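Local atomic coordinates of exopolysaccharide biosynthesis protein (Pantoea stewartii subsp. stewartii DC283, PDB entry 6TGF), a protein that modifies the glycan biofilm of its bacterium, probably as a hydrolase acting on exopolysaccharide, with a phage tailspike-like parallel beta-helix fold. Residues 48-53 and 122-127. Sequence-based numbering, arbitrary orientation.
Sequences VPILTP and LIANPS
Ile50 and Leu51 both stand against Leu122 in a classic beta bulge in the antiparallel pairing of strand 48-51, outermost of its sheet within this chain, with strand 121-124. The sheet belongs to the N-terminal part of the chain, within the region related to phage head-binding domains and far from the chain's centre. Two bonds grip Leu122: its O accepts from Ile50 N at 3.0 Å, while its N donates to Leu51 O. Before the bulge, Val48 and Ala124 exchange two backbone bonds as a regular hydrogen-bonded pair. Pro49, having no N-H, suits the non-hydrogen-bonded place opposite Ile123, where its ring atom CG lies 4.3 Å from Ile123 CG1.

Ile50 is the extra residue of the bulge, at the corner where the chain turns. It holds CG1 between its backbone N and carbonyl carbon (chi1 63°), which lays that branch beside Leu122 O and sends CD1 on to Ala124 CB, 4.1 Å away; the small methyl of Ala124 lets the longer chain lie close. The second branch, CG2, reaches instead toward the carbonyl oxygens of Ala124 and Asn125. On the face that carries Val48, Leu51, Leu122 and Ala124, the two leucines slant across one another and touch through their CD1 methyls at 3.9 Å. Ile50 and Leu51 also touch Ile73 and Leu71 of strand 69-74, and Leu122 touches Val89 and Leu91 of strand 89-92, on the other side of 121-124.

Past the strand end, Pro126 crosses Val48 at about a right angle, its CB 3.9 Å from Val48 CG2. An Asx turn follows, for asparagine's short side chain carries a carbonyl oxygen that can reach the N-H two residues on: Asn125 OD1 accepts from Ser127 N at 2.9 Å, the donor standing above the amide's carbonyl plane.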
# COMPACT_ATOMS: atom_id res chain seq x y z
N VAL B 48 -27.34 -58.61 -1.70
CA VAL B 48 -25.95 -58.15 -1.43
C VAL B 48 -25.62 -58.39 0.04
O VAL B 48 -26.51 -58.64 0.84
CB VAL B 48 -25.77 -56.66 -1.79
CG1 VAL B 48 -26.07 -56.39 -3.26
CG2 VAL B 48 -26.62 -55.75 -0.90
N PRO B 49 -24.32 -58.33 0.44
CA PRO B 49 -23.95 -58.26 1.85
C PRO B 49 -24.45 -56.95 2.47
O PRO B 49 -23.92 -55.91 2.11
CB PRO B 49 -22.42 -58.35 1.85
CG PRO B 49 -22.07 -58.90 0.48
CD PRO B 49 -23.15 -58.38 -0.44
N ILE B 50 -25.46 -57.02 3.34
CA ILE B 50 -26.09 -55.83 4.01
C ILE B 50 -25.36 -55.55 5.33
O ILE B 50 -25.39 -54.39 5.77
CB ILE B 50 -27.61 -56.02 4.21
CG1 ILE B 50 -27.95 -57.19 5.14
CG2 ILE B 50 -28.31 -56.14 2.87
CD1 ILE B 50 -29.31 -57.08 5.79
N LEU B 51 -24.75 -56.57 5.94
CA LEU B 51 -23.98 -56.46 7.21
C LEU B 51 -22.74 -57.37 7.14
O LEU B 51 -22.89 -58.54 6.77
CB LEU B 51 -24.88 -56.85 8.39
CG LEU B 51 -26.12 -55.98 8.59
CD1 LEU B 51 -27.07 -56.61 9.60
CD2 LEU B 51 -25.73 -54.57 9.03
N THR B 52 -21.57 -56.82 7.50
CA THR B 52 -20.24 -57.48 7.44
C THR B 52 -19.56 -57.31 8.80
O THR B 52 -20.11 -56.63 9.67
CB THR B 52 -19.42 -56.92 6.28
OG1 THR B 52 -19.15 -55.54 6.56
CG2 THR B 52 -20.12 -57.04 4.94
N PRO B 53 -18.37 -57.90 9.04
CA PRO B 53 -17.65 -57.71 10.31
C PRO B 53 -17.40 -56.22 10.62
O PRO B 53 -17.43 -55.86 11.78
CB PRO B 53 -16.32 -58.45 10.09
CG PRO B 53 -16.65 -59.50 9.05
CD PRO B 53 -17.65 -58.81 8.14
N LEU B 122 -24.12 -61.22 6.35
CA LEU B 122 -25.58 -61.42 6.18
C LEU B 122 -25.99 -60.86 4.82
O LEU B 122 -25.95 -59.63 4.66
CB LEU B 122 -26.34 -60.73 7.32
CG LEU B 122 -26.10 -61.29 8.72
CD1 LEU B 122 -26.87 -60.49 9.76
CD2 LEU B 122 -26.48 -62.76 8.80
N ILE B 123 -26.32 -61.74 3.86
CA ILE B 123 -26.81 -61.36 2.50
C ILE B 123 -28.34 -61.31 2.53
O ILE B 123 -28.96 -62.25 3.08
CB ILE B 123 -26.28 -62.33 1.42
CG1 ILE B 123 -24.76 -62.20 1.24
CG2 ILE B 123 -27.01 -62.13 0.10
CD1 ILE B 123 -23.96 -63.26 1.95
N ALA B 124 -28.92 -60.25 1.96
CA ALA B 124 -30.38 -60.05 1.80
C ALA B 124 -30.62 -58.94 0.76
O ALA B 124 -29.63 -58.41 0.22
CB ALA B 124 -31.01 -59.70 3.13
N ASN B 125 -31.89 -58.62 0.49
CA ASN B 125 -32.30 -57.52 -0.42
C ASN B 125 -31.77 -56.21 0.13
O ASN B 125 -32.02 -55.89 1.29
CB ASN B 125 -33.83 -57.49 -0.58
CG ASN B 125 -34.29 -56.63 -1.74
OD1 ASN B 125 -33.67 -55.63 -2.08
ND2 ASN B 125 -35.41 -57.01 -2.35
N PRO B 126 -31.00 -55.41 -0.66
CA PRO B 126 -30.55 -54.09 -0.20
C PRO B 126 -31.73 -53.20 0.21
O PRO B 126 -31.58 -52.41 1.12
CB PRO B 126 -29.78 -53.51 -1.40
CG PRO B 126 -30.21 -54.36 -2.58
CD PRO B 126 -30.51 -55.73 -2.01
N SER B 127 -32.87 -53.35 -0.48
CA SER B 127 -34.17 -52.77 -0.10
C SER B 127 -34.83 -53.67 0.96
O SER B 127 -35.31 -54.76 0.59
CB SER B 127 -35.06 -52.58 -1.30
OG SER B 127 -36.21 -51.80 -0.97